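Local structure of spherulin-3A (Physarum polycephalum, 1HDF) at residues S7-K12 with S49-P54; G13-Y18 with M94-F99; T56-F61 with I71-S76. The protein serves as a calcium-loaded structural protein of the beta/gamma-crystallin family, related to the crystallins of the eye lens. All blocks are in the same frame, centred on the assembly; numbering follows the deposited sequence.

Interaction 1: residues S7-K12 with S49-P54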
ATOM      1  N   SER A   7     -16.667  14.095  11.613  1.00 23.23           N
ATOM      2  CA  SER A   7     -18.066  14.473  11.759  1.00 23.23           C
ATOM      3  C   SER A   7     -18.897  13.481  10.949  1.00 22.59           C
ATOM      4  O   SER A   7     -18.417  12.921   9.961  1.00 22.20           O
ATOM      5  CB  SER A   7     -18.300  15.905  11.269  1.00 23.62           C
ATOM      6  OG  SER A   7     -18.020  16.032   9.886  1.00 24.91           O
ATOM      7  N   GLY A   8     -20.129  13.249  11.382  1.00 21.45           N
ATOM      8  CA  GLY A   8     -20.989  12.309  10.685  1.00 20.43           C
ATOM      9  C   GLY A   8     -20.569  10.866  10.912  1.00 19.46           C
ATOM     10  O   GLY A   8     -20.082  10.501  11.984  1.00 19.01           O
ATOM     11  N   ASN A   9     -20.758  10.038   9.894  1.00 18.26           N
ATOM     12  CA  ASN A   9     -20.394   8.633   9.984  1.00 17.53           C
ATOM     13  C   ASN A   9     -19.367   8.273   8.924  1.00 15.80           C
ATOM     14  O   ASN A   9     -19.359   8.843   7.836  1.00 15.95           O
ATOM     15  CB  ASN A   9     -21.638   7.754   9.857  1.00 15.33           C
ATOM     16  CG  ASN A   9     -22.567   7.907  11.040  1.00 17.02           C
ATOM     17  OD1 ASN A   9     -22.128   7.889  12.191  1.00 15.04           O
ATOM     18  ND2 ASN A   9     -23.858   8.058  10.767  1.00 17.51           N
ATOM     19  N   PRO A  10     -18.487   7.314   9.235  1.00 15.14           N
ATOM     20  CA  PRO A  10     -17.443   6.880   8.306  1.00 15.45           C
ATOM     21  C   PRO A  10     -17.948   6.263   7.004  1.00 15.23           C
ATOM     22  O   PRO A  10     -18.995   5.617   6.966  1.00 15.89           O
ATOM     23  CB  PRO A  10     -16.625   5.892   9.141  1.00 14.71           C
ATOM     24  CG  PRO A  10     -17.651   5.294  10.057  1.00 13.35           C
ATOM     25  CD  PRO A  10     -18.498   6.481  10.452  1.00 14.24           C
ATOM     26  N   ALA A  11     -17.192   6.487   5.937  1.00 15.53           N
ATOM     27  CA  ALA A  11     -17.514   5.941   4.624  1.00 15.13           C
ATOM     28  C   ALA A  11     -16.607   4.728   4.449  1.00 14.46           C
ATOM     29  O   ALA A  11     -15.693   4.515   5.248  1.00 13.95           O
ATOM     30  CB  ALA A  11     -17.228   6.976   3.538  1.00 15.03           C
ATOM     31  N   LYS A  12     -16.850   3.945   3.404  1.00 13.74           N
ATOM     32  CA  LYS A  12     -16.049   2.755   3.140  1.00 14.31           C
ATOM     33  C   LYS A  12     -14.546   3.006   3.293  1.00 13.79           C
ATOM     34  O   LYS A  12     -13.996   3.931   2.695  1.00 13.89           O
ATOM     35  CB  LYS A  12     -16.338   2.226   1.733  1.00 14.90           C
ATOM     36  CG  LYS A  12     -15.455   1.051   1.332  1.00 16.73           C
ATOM     37  CD  LYS A  12     -15.781   0.544  -0.061  1.00 16.90           C
ATOM     38  CE  LYS A  12     -14.931  -0.664  -0.392  1.00 17.48           C
ATOM     39  NZ  LYS A  12     -15.224  -1.199  -1.755  1.00 18.81           N
ATOM     40  N   SER A  49     -14.405   5.160  22.030  1.00 11.93           N
ATOM     41  CA  SER A  49     -15.533   4.774  21.176  1.00 11.63           C
ATOM     42  C   SER A  49     -15.085   4.688  19.713  1.00 11.55           C
ATOM     43  O   SER A  49     -14.133   5.355  19.304  1.00 12.59           O
ATOM     44  CB  SER A  49     -16.702   5.762  21.318  1.00 11.02           C
ATOM     45  OG  SER A  49     -16.354   7.059  20.873  1.00 12.15           O
ATOM     46  N   VAL A  50     -15.776   3.869  18.922  1.00 11.53           N
ATOM     47  CA  VAL A  50     -15.401   3.674  17.522  1.00  9.22           C
ATOM     48  C   VAL A  50     -16.575   3.527  16.548  1.00  9.42           C
ATOM     49  O   VAL A  50     -17.657   3.089  16.921  1.00  9.21           O
ATOM     50  CB  VAL A  50     -14.513   2.406  17.376  1.00  8.44           C
ATOM     51  CG1 VAL A  50     -14.015   2.264  15.938  1.00  7.39           C
ATOM     52  CG2 VAL A  50     -13.354   2.467  18.350  1.00  8.73           C
ATOM     53  N   LYS A  51     -16.331   3.889  15.290  1.00  8.52           N
ATOM     54  CA  LYS A  51     -17.312   3.764  14.224  1.00  8.23           C
ATOM     55  C   LYS A  51     -16.594   3.198  13.003  1.00  8.50           C
ATOM     56  O   LYS A  51     -15.561   3.723  12.585  1.00 10.73           O
ATOM     57  CB  LYS A  51     -17.914   5.123  13.870  1.00  7.76           C
ATOM     58  CG  LYS A  51     -18.925   5.658  14.858  1.00  7.31           C
ATOM     59  CD  LYS A  51     -19.490   6.971  14.354  1.00  6.03           C
ATOM     60  CE  LYS A  51     -20.724   7.405  15.144  1.00  6.40           C
ATOM     61  NZ  LYS A  51     -21.260   8.714  14.645  1.00  5.10           N
ATOM     62  N   VAL A  52     -17.135   2.128  12.431  1.00  8.21           N
ATOM     63  CA  VAL A  52     -16.529   1.511  11.254  1.00  8.91           C
ATOM     64  C   VAL A  52     -17.469   1.651  10.059  1.00 10.21           C
ATOM     65  O   VAL A  52     -18.670   1.349  10.148  1.00  9.42           O
ATOM     66  CB  VAL A  52     -16.213   0.009  11.494  1.00  8.35           C
ATOM     67  CG1 VAL A  52     -15.340  -0.523  10.358  1.00 10.35           C
ATOM     68  CG2 VAL A  52     -15.497  -0.177  12.829  1.00  8.48           C
ATOM     69  N   GLY A  53     -16.916   2.109   8.938  1.00 10.86           N
ATOM     70  CA  GLY A  53     -17.718   2.315   7.747  1.00 11.02           C
ATOM     71  C   GLY A  53     -18.197   1.056   7.054  1.00 12.06           C
ATOM     72  O   GLY A  53     -17.820  -0.053   7.438  1.00 11.48           O
ATOM     73  N   PRO A  54     -19.046   1.200   6.023  1.00 13.25           N
ATOM     74  CA  PRO A  54     -19.566   0.044   5.282  1.00 14.48           C
ATOM     75  C   PRO A  54     -18.443  -0.721   4.585  1.00 15.59           C
ATOM     76  O   PRO A  54     -17.361  -0.167   4.349  1.00 14.88           O
ATOM     77  CB  PRO A  54     -20.553   0.675   4.292  1.00 14.26           C
ATOM     78  CG  PRO A  54     -19.989   2.055   4.075  1.00 14.18           C
ATOM     79  CD  PRO A  54     -19.593   2.459   5.483  1.00 13.43           C
TER

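Interaction 2: residues G13-Y18 with M94-F99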
ATOM      1  N   GLY A  13     -13.892   2.176   4.101  1.00 13.61           N
ATOM      2  CA  GLY A  13     -12.462   2.317   4.311  1.00 13.23           C
ATOM      3  C   GLY A  13     -12.078   3.330   5.377  1.00 12.84           C
ATOM      4  O   GLY A  13     -10.896   3.603   5.583  1.00 11.88           O
ATOM      5  N   GLU A  14     -13.072   3.897   6.053  1.00 13.03           N
ATOM      6  CA  GLU A  14     -12.791   4.870   7.102  1.00 13.38           C
ATOM      7  C   GLU A  14     -13.236   4.369   8.460  1.00 12.61           C
ATOM      8  O   GLU A  14     -14.243   3.672   8.586  1.00 12.17           O
ATOM      9  CB  GLU A  14     -13.506   6.190   6.850  1.00 13.80           C
ATOM     10  CG  GLU A  14     -13.370   6.749   5.462  1.00 15.42           C
ATOM     11  CD  GLU A  14     -14.081   8.080   5.333  1.00 16.04           C
ATOM     12  OE1 GLU A  14     -15.238   8.198   5.799  1.00 15.72           O
ATOM     13  OE2 GLU A  14     -13.480   9.013   4.764  1.00 17.81           O
ATOM     14  N   VAL A  15     -12.472   4.743   9.475  1.00 11.83           N
ATOM     15  CA  VAL A  15     -12.781   4.375  10.841  1.00 10.50           C
ATOM     16  C   VAL A  15     -12.594   5.629  11.675  1.00 10.37           C
ATOM     17  O   VAL A  15     -11.555   6.283  11.595  1.00  9.21           O
ATOM     18  CB  VAL A  15     -11.838   3.275  11.363  1.00  9.98           C
ATOM     19  CG1 VAL A  15     -12.143   2.998  12.835  1.00 10.91           C
ATOM     20  CG2 VAL A  15     -12.015   2.006  10.540  1.00  9.58           C
ATOM     21  N   PHE A  16     -13.612   5.972  12.454  1.00  9.81           N
ATOM     22  CA  PHE A  16     -13.553   7.152  13.300  1.00  8.92           C
ATOM     23  C   PHE A  16     -13.244   6.721  14.718  1.00  8.49           C
ATOM     24  O   PHE A  16     -13.957   5.898  15.283  1.00  8.89           O
ATOM     25  CB  PHE A  16     -14.889   7.905  13.292  1.00  7.33           C
ATOM     26  CG  PHE A  16     -15.215   8.579  11.990  1.00  6.66           C
ATOM     27  CD1 PHE A  16     -14.244   8.739  10.995  1.00  7.40           C
ATOM     28  CD2 PHE A  16     -16.498   9.087  11.763  1.00  6.12           C
ATOM     29  CE1 PHE A  16     -14.553   9.397   9.789  1.00  7.32           C
ATOM     30  CE2 PHE A  16     -16.817   9.742  10.567  1.00  6.94           C
ATOM     31  CZ  PHE A  16     -15.841   9.900   9.577  1.00  5.80           C
ATOM     32  N   LEU A  17     -12.175   7.279  15.278  1.00  9.01           N
ATOM     33  CA  LEU A  17     -11.754   6.975  16.638  1.00  9.52           C
ATOM     34  C   LEU A  17     -12.035   8.204  17.504  1.00 10.59           C
ATOM     35  O   LEU A  17     -11.634   9.311  17.158  1.00 11.01           O
ATOM     36  CB  LEU A  17     -10.259   6.636  16.660  1.00  7.43           C
ATOM     37  CG  LEU A  17      -9.826   5.452  15.780  1.00  8.27           C
ATOM     38  CD1 LEU A  17      -8.316   5.241  15.883  1.00  6.79           C
ATOM     39  CD2 LEU A  17     -10.586   4.183  16.206  1.00  6.61           C
ATOM     40  N   TYR A  18     -12.732   8.008  18.617  1.00 11.17           N
ATOM     41  CA  TYR A  18     -13.065   9.111  19.510  1.00 10.72           C
ATOM     42  C   TYR A  18     -12.413   8.935  20.871  1.00 11.02           C
ATOM     43  O   TYR A  18     -12.374   7.829  21.412  1.00 10.78           O
ATOM     44  CB  TYR A  18     -14.580   9.213  19.682  1.00 10.98           C
ATOM     45  CG  TYR A  18     -15.346   9.302  18.385  1.00 10.12           C
ATOM     46  CD1 TYR A  18     -15.569   8.169  17.606  1.00 10.49           C
ATOM     47  CD2 TYR A  18     -15.847  10.525  17.936  1.00  9.52           C
ATOM     48  CE1 TYR A  18     -16.277   8.250  16.406  1.00  9.30           C
ATOM     49  CE2 TYR A  18     -16.551  10.619  16.745  1.00  8.89           C
ATOM     50  CZ  TYR A  18     -16.761   9.480  15.981  1.00 10.19           C
ATOM     51  OH  TYR A  18     -17.429   9.581  14.782  1.00 12.60           O
HETATM   52  N   MSE A  94      -3.814  -0.570  14.685  1.00 13.41           N
HETATM   53  CA  MSE A  94      -5.069  -0.957  14.082  1.00 13.03           C
HETATM   54  C   MSE A  94      -4.919  -1.230  12.595  1.00 12.31           C
HETATM   55  O   MSE A  94      -4.096  -0.614  11.927  1.00 12.12           O
HETATM   56  CB  MSE A  94      -6.102   0.155  14.322  1.00 14.22           C
HETATM   57  CG  MSE A  94      -7.455  -0.062  13.663  1.00 15.57           C
HETATM   58 SE   MSE A  94      -8.794   1.247  14.200  1.00 20.41          SE
HETATM   59  CE  MSE A  94      -8.258   2.700  13.058  1.00 13.43           C
ATOM     60  N   ILE A  95      -5.711  -2.178  12.102  1.00 11.99           N
ATOM     61  CA  ILE A  95      -5.732  -2.553  10.690  1.00 11.02           C
ATOM     62  C   ILE A  95      -7.126  -2.252  10.140  1.00 11.49           C
ATOM     63  O   ILE A  95      -8.138  -2.657  10.725  1.00 11.39           O
ATOM     64  CB  ILE A  95      -5.449  -4.069  10.485  1.00 10.40           C
ATOM     65  CG1 ILE A  95      -3.974  -4.371  10.756  1.00 11.13           C
ATOM     66  CG2 ILE A  95      -5.801  -4.477   9.067  1.00  9.87           C
ATOM     67  CD1 ILE A  95      -3.618  -5.838  10.681  1.00 16.70           C
ATOM     68  N   VAL A  96      -7.177  -1.524   9.032  1.00 10.65           N
ATOM     69  CA  VAL A  96      -8.449  -1.195   8.399  1.00 10.19           C
ATOM     70  C   VAL A  96      -8.435  -1.871   7.038  1.00 11.10           C
ATOM     71  O   VAL A  96      -7.606  -1.546   6.186  1.00 10.62           O
ATOM     72  CB  VAL A  96      -8.618   0.329   8.204  1.00 10.49           C
ATOM     73  CG1 VAL A  96      -9.950   0.614   7.532  1.00 10.39           C
ATOM     74  CG2 VAL A  96      -8.534   1.049   9.551  1.00  9.97           C
ATOM     75  N   ALA A  97      -9.341  -2.823   6.842  1.00 11.07           N
ATOM     76  CA  ALA A  97      -9.405  -3.558   5.584  1.00 11.27           C
ATOM     77  C   ALA A  97     -10.789  -3.498   4.956  1.00 12.34           C
ATOM     78  O   ALA A  97     -11.805  -3.587   5.649  1.00 13.43           O
ATOM     79  CB  ALA A  97      -8.994  -5.007   5.815  1.00 10.58           C
ATOM     80  N   THR A  98     -10.822  -3.352   3.636  1.00 13.24           N
ATOM     81  CA  THR A  98     -12.082  -3.264   2.910  1.00 14.19           C
ATOM     82  C   THR A  98     -12.296  -4.422   1.947  1.00 15.43           C
ATOM     83  O   THR A  98     -11.382  -5.190   1.653  1.00 14.15           O
ATOM     84  CB  THR A  98     -12.163  -1.974   2.087  1.00 14.70           C
ATOM     85  OG1 THR A  98     -11.254  -2.056   0.977  1.00 14.20           O
ATOM     86  CG2 THR A  98     -11.805  -0.768   2.955  1.00 14.49           C
ATOM     87  N   PHE A  99     -13.518  -4.530   1.448  1.00 16.25           N
ATOM     88  CA  PHE A  99     -13.868  -5.577   0.505  1.00 18.22           C
ATOM     89  C   PHE A  99     -15.067  -5.079  -0.278  1.00 19.76           C
ATOM     90  O   PHE A  99     -15.726  -4.125   0.139  1.00 21.09           O
ATOM     91  CB  PHE A  99     -14.217  -6.870   1.253  1.00 18.58           C
ATOM     92  CG  PHE A  99     -15.362  -6.727   2.216  1.00 17.92           C
ATOM     93  CD1 PHE A  99     -16.677  -6.749   1.765  1.00 17.88           C
ATOM     94  CD2 PHE A  99     -15.127  -6.530   3.573  1.00 18.05           C
ATOM     95  CE1 PHE A  99     -17.737  -6.574   2.648  1.00 18.09           C
ATOM     96  CE2 PHE A  99     -16.181  -6.353   4.460  1.00 18.50           C
ATOM     97  CZ  PHE A  99     -17.490  -6.375   3.994  1.00 17.23           C
TER

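Interaction 3: residues T56-F61 with I71-S76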
ATOM      1  N   THR A  56     -16.258  -2.526   5.487  1.00 16.75           N
ATOM      2  CA  THR A  56     -14.968  -2.351   6.128  1.00 16.19           C
ATOM      3  C   THR A  56     -14.837  -3.174   7.402  1.00 15.66           C
ATOM      4  O   THR A  56     -15.799  -3.353   8.140  1.00 15.27           O
ATOM      5  CB  THR A  56     -14.739  -0.866   6.489  1.00 16.45           C
ATOM      6  OG1 THR A  56     -14.894  -0.053   5.319  1.00 16.93           O
ATOM      7  CG2 THR A  56     -13.342  -0.666   7.057  1.00 15.71           C
ATOM      8  N   LYS A  57     -13.639  -3.687   7.649  1.00 14.77           N
ATOM      9  CA  LYS A  57     -13.387  -4.438   8.868  1.00 13.58           C
ATOM     10  C   LYS A  57     -12.301  -3.660   9.589  1.00 13.74           C
ATOM     11  O   LYS A  57     -11.443  -3.046   8.951  1.00 13.19           O
ATOM     12  CB  LYS A  57     -12.876  -5.844   8.564  1.00 12.90           C
ATOM     13  CG  LYS A  57     -13.729  -6.963   9.136  1.00 13.78           C
ATOM     14  CD  LYS A  57     -15.046  -7.087   8.388  1.00 13.68           C
ATOM     15  CE  LYS A  57     -15.701  -8.429   8.652  1.00 13.24           C
ATOM     16  NZ  LYS A  57     -16.881  -8.628   7.767  1.00 15.10           N
ATOM     17  N   ALA A  58     -12.343  -3.672  10.913  1.00 13.31           N
ATOM     18  CA  ALA A  58     -11.335  -2.980  11.689  1.00 12.99           C
ATOM     19  C   ALA A  58     -10.818  -3.908  12.777  1.00 12.62           C
ATOM     20  O   ALA A  58     -11.593  -4.581  13.456  1.00 12.96           O
ATOM     21  CB  ALA A  58     -11.921  -1.729  12.304  1.00 13.77           C
ATOM     22  N   PHE A  59      -9.501  -3.956  12.923  1.00 11.46           N
ATOM     23  CA  PHE A  59      -8.878  -4.785  13.942  1.00 11.38           C
ATOM     24  C   PHE A  59      -8.056  -3.880  14.862  1.00 11.93           C
ATOM     25  O   PHE A  59      -7.060  -3.281  14.448  1.00 11.90           O
ATOM     26  CB  PHE A  59      -7.992  -5.849  13.288  1.00 11.97           C
ATOM     27  CG  PHE A  59      -8.743  -6.786  12.371  1.00 11.50           C
ATOM     28  CD1 PHE A  59      -9.069  -6.403  11.074  1.00 11.11           C
ATOM     29  CD2 PHE A  59      -9.148  -8.038  12.817  1.00 10.86           C
ATOM     30  CE1 PHE A  59      -9.793  -7.258  10.230  1.00 10.73           C
ATOM     31  CE2 PHE A  59      -9.870  -8.898  11.984  1.00 11.44           C
ATOM     32  CZ  PHE A  59     -10.192  -8.502  10.687  1.00 10.28           C
ATOM     33  N   ILE A  60      -8.492  -3.769  16.110  1.00 12.76           N
ATOM     34  CA  ILE A  60      -7.813  -2.928  17.088  1.00 12.55           C
ATOM     35  C   ILE A  60      -6.967  -3.780  18.036  1.00 12.97           C
ATOM     36  O   ILE A  60      -7.438  -4.781  18.566  1.00 12.97           O
ATOM     37  CB  ILE A  60      -8.846  -2.106  17.883  1.00 12.78           C
ATOM     38  CG1 ILE A  60      -9.900  -3.043  18.483  1.00 12.15           C
ATOM     39  CG2 ILE A  60      -9.505  -1.083  16.969  1.00  7.39           C
ATOM     40  CD1 ILE A  60     -10.929  -2.336  19.340  1.00 16.70           C
ATOM     41  N   PHE A  61      -5.718  -3.370  18.242  1.00 13.74           N
ATOM     42  CA  PHE A  61      -4.783  -4.102  19.096  1.00 13.36           C
ATOM     43  C   PHE A  61      -4.370  -3.332  20.334  1.00 14.29           C
ATOM     44  O   PHE A  61      -4.213  -2.108  20.294  1.00 13.94           O
ATOM     45  CB  PHE A  61      -3.536  -4.473  18.293  1.00 11.38           C
ATOM     46  CG  PHE A  61      -3.842  -5.283  17.083  1.00 11.75           C
ATOM     47  CD1 PHE A  61      -4.465  -4.696  15.981  1.00 10.31           C
ATOM     48  CD2 PHE A  61      -3.604  -6.655  17.074  1.00  9.78           C
ATOM     49  CE1 PHE A  61      -4.852  -5.461  14.897  1.00  9.93           C
ATOM     50  CE2 PHE A  61      -3.989  -7.430  15.993  1.00  9.37           C
ATOM     51  CZ  PHE A  61      -4.614  -6.837  14.903  1.00 10.45           C
ATOM     52  N   ILE A  71      -9.529  -7.361  18.831  1.00 13.93           N
ATOM     53  CA  ILE A  71     -10.856  -7.801  18.415  1.00 12.45           C
ATOM     54  C   ILE A  71     -11.182  -7.275  17.023  1.00 10.92           C
ATOM     55  O   ILE A  71     -10.646  -6.251  16.584  1.00 10.05           O
ATOM     56  CB  ILE A  71     -11.978  -7.308  19.365  1.00 14.04           C
ATOM     57  CG1 ILE A  71     -12.047  -5.781  19.346  1.00 14.62           C
ATOM     58  CG2 ILE A  71     -11.753  -7.854  20.783  1.00 14.32           C
ATOM     59  CD1 ILE A  71     -13.302  -5.216  19.984  1.00 16.70           C
ATOM     60  N   ARG A  72     -12.069  -7.983  16.336  1.00  8.98           N
ATOM     61  CA  ARG A  72     -12.496  -7.587  15.007  1.00  8.38           C
ATOM     62  C   ARG A  72     -13.761  -6.735  15.079  1.00  8.39           C
ATOM     63  O   ARG A  72     -14.705  -7.069  15.804  1.00  8.44           O
ATOM     64  CB  ARG A  72     -12.765  -8.830  14.157  1.00  7.75           C
ATOM     65  CG  ARG A  72     -13.522  -8.553  12.867  1.00  9.16           C
ATOM     66  CD  ARG A  72     -13.734  -9.842  12.086  1.00 10.39           C
ATOM     67  NE  ARG A  72     -14.380 -10.858  12.908  1.00 10.77           N
ATOM     68  CZ  ARG A  72     -14.384 -12.154  12.624  1.00 11.42           C
ATOM     69  NH1 ARG A  72     -13.775 -12.593  11.529  1.00 12.59           N
ATOM     70  NH2 ARG A  72     -14.980 -13.012  13.443  1.00 10.68           N
ATOM     71  N   LEU A  73     -13.779  -5.628  14.342  1.00  7.88           N
ATOM     72  CA  LEU A  73     -14.961  -4.768  14.312  1.00  8.91           C
ATOM     73  C   LEU A  73     -15.605  -4.918  12.940  1.00  9.48           C
ATOM     74  O   LEU A  73     -14.940  -4.780  11.916  1.00 11.34           O
ATOM     75  CB  LEU A  73     -14.591  -3.304  14.591  1.00  6.86           C
ATOM     76  CG  LEU A  73     -14.067  -3.050  16.010  1.00  8.23           C
ATOM     77  CD1 LEU A  73     -13.983  -1.546  16.258  1.00  7.10           C
ATOM     78  CD2 LEU A  73     -14.993  -3.721  17.051  1.00  6.60           C
ATOM     79  N   GLU A  74     -16.897  -5.219  12.936  1.00 10.42           N
ATOM     80  CA  GLU A  74     -17.659  -5.437  11.711  1.00 12.11           C
ATOM     81  C   GLU A  74     -18.017  -4.150  10.977  1.00 12.49           C
ATOM     82  O   GLU A  74     -18.094  -3.085  11.577  1.00 13.52           O
ATOM     83  CB  GLU A  74     -18.955  -6.180  12.049  1.00 13.00           C
ATOM     84  CG  GLU A  74     -18.745  -7.500  12.757  1.00 15.21           C
ATOM     85  CD  GLU A  74     -17.994  -8.485  11.893  1.00 16.20           C
ATOM     86  OE1 GLU A  74     -18.337  -8.610  10.710  1.00 18.31           O
ATOM     87  OE2 GLU A  74     -17.067  -9.148  12.380  1.00 15.73           O
ATOM     88  N   GLU A  75     -18.254  -4.262   9.676  1.00 12.74           N
ATOM     89  CA  GLU A  75     -18.632  -3.111   8.864  1.00 12.80           C
ATOM     90  C   GLU A  75     -19.853  -2.427   9.457  1.00 12.63           C
ATOM     91  O   GLU A  75     -20.668  -3.065  10.119  1.00 12.28           O
ATOM     92  CB  GLU A  75     -18.965  -3.549   7.435  1.00 12.48           C
ATOM     93  CG  GLU A  75     -20.017  -4.649   7.353  1.00 14.70           C
ATOM     94  CD  GLU A  75     -19.413  -6.048   7.370  1.00 15.23           C
ATOM     95  OE1 GLU A  75     -18.372  -6.240   8.027  1.00 16.49           O
ATOM     96  OE2 GLU A  75     -19.987  -6.960   6.734  1.00 16.17           O
ATOM     97  N   SER A  76     -19.968  -1.127   9.206  1.00 13.70           N
ATOM     98  CA  SER A  76     -21.096  -0.326   9.670  1.00 12.81           C
ATOM     99  C   SER A  76     -21.449  -0.601  11.126  1.00 12.62           C
ATOM    100  O   SER A  76     -22.618  -0.771  11.470  1.00 12.19           O
ATOM    101  CB  SER A  76     -22.320  -0.594   8.787  1.00 14.00           C
ATOM    102  OG  SER A  76     -22.025  -0.407   7.409  1.00 14.96           O
TER

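Interaction 1: residues S7-K12 with S49-P54
The ammonium group of K51 is held by the backbone and side chain of two neighbouring residues, NZ donating to N9 OD1 at 2.7 Å and, more weakly, to G8 O. The end of the N-terminal arm, irregular over residues 7-12, here crosses the end of strand 49-52 and the residues after it, in the first Greek key of a beta/gamma-crystallin domain. K51 NZ approaches the carboxamide oxygen of N9 almost in line with its C=O, the angle at the oxygen being 162°. K51 CG stands anti to the residue's own carbonyl carbon (chi1 -75°), and beyond it the chain runs fully extended, carrying NZ up to the arm; F23 adds a cation-pi contact to the same charge.

The stem of the lysine is used as well. The ring of P10 crosses it at about a right angle, with P10 CD 3.7 Å from K51 CB, and F16 also packs on the proline. P10 CG meets the backbone farther along, 3.5 Å from G53 N. At G53 the two segments come close enough that a side chain would run into A11 O, and the glycine leaves that approach open. Beyond it the ring of P54 takes over, its CD 3.5 Å from P10 O. The contact finishes at a CA-H...O interaction in which K12 CA lies 3.4 Å from P54 O, with an angle of 148° at the hydrogen.

Interaction 2: residues G13-Y18 with M94-F99
V15 faces M94 and V96 across the interior of the domain, and each atom of its short side chain has a counterpart. V15 CB comes within 4.0 Å of M94 CE. From there the two methyls part company: V15 CG1, set anti to the backbone N (chi1 176°), lies 3.9 Å from M94 CE, with the selenium of this selenomethionine close by. V15 CG2, on the other branch, meets V96 instead, its nearest neighbour being V96 CG2 at 3.7 Å. The two valines slide past each other in opposite directions, while V15 and M94 meet at a slant.

The M94 chain is extended through chi1 and chi2, and a turn at chi3 (80°) brings its terminal methyl round toward strand 15-18. There it meets L17 tip to tip, with L17 CD1 3.8 Å from M94 CE, and CE is thus shared between V15 and L17. An alanine in place of V15 removes both methyls, which is likely to leave V96 CG2 without its V15 contact, thin the packing on M94 CE and open a gap between the sheets.

Toward the edge the partner of the methyls is backbone: G13 CA sits 3.4 Å from T98 CG2, and the glycine has a positive phi at which a CB would jam against the preceding carbonyl oxygen.

The V15, L17, M94 and V96 side chains lie in the hydrophobic core between the two sheets of the sandwich. Strands 15-18 and 94-98 belong to different sheets, their axes 10.1 Å apart, and V30 of strand 27-30, V50 of strand 49-52, and A58 and I60 of strand 56-61 also pack here.

Interaction 3: residues T56-F61 with I71-S76
L73, K57 and I60 bury the most surface where strands 56-61 and 71-73 pair as an antiparallel hairpin in the second Greek key. L73 is tied to A58 by both backbone bonds of a hydrogen-bonded pair, L73 N to A58 O at 2.6 Å and A58 N to L73 O at 3.0 Å. Its CB rests on A58 CB, 3.9 Å away, and the side chain goes on to pack against V50 and V52 of the opposing sheet.

On the same face I60 lies alongside I71, with I60 CG1 3.6 Å from I71 CG1. Both isoleucines hold CG1 between the backbone N and the carbonyl carbon (chi1 54° in I60), which lays their ethyl branches next to each other. The two backbone bonds of this pair, I60 N to I71 O and I71 N to I60 O, are weak (both 3.3 Å); M94 and L87 cover I60 as well.

K57 works on the other face. Bent at chi2 (72°), it turns NZ to the acids just past the end of strand 71-73: E75 OE1, approached on its syn lone pair, is 2.8 Å from K57 NZ, and E74 OE1 forms a weaker salt bridge to the same nitrogen. R72 NE and E74 OE2 are 3.2 Å apart, attracted by charge alone with the oxygen out of the guanidinium plane, so E74 serves both bases. Next along this face the ring of F59 lies beside the aliphatic part of R72, F59 CE2 being 3.6 Å from R72 CB.

The second subunit supplies the strongest partners of both bases, N67 OD1 for K57 NZ and G68 O for R72 NH1. The hairpin therefore has an apolar face turned to the domain core and, at the dimer interface, a face of charges around the F59 ring, where E74 and E75 would offset the two gathered positive charges.

How the interactions relate
Interaction 1 sets the arm against one sheet, interaction 2 spans the two sheets of the domain, and interaction 3 lies within the other sheet. Interactions 1 and 2 share a sheet, where K51 O lies 3.0 Å from F16 N. Interaction 3 is nested within the loop closed by interaction 2 and joins its strand 94-98 through K57 N and A97 O, 2.7 Å apart. G13 N reaches T56 OG1 at 2.7 Å, a link from the loop before strand 15-18 to strand 56-61. S76 N, 3.0 Å from G53 O, ties interaction 3 to interaction 1. Calcium ions lie about 10 Å from the side chains of L17 and I60, and interactions 2 and 3 both touch the second subunit.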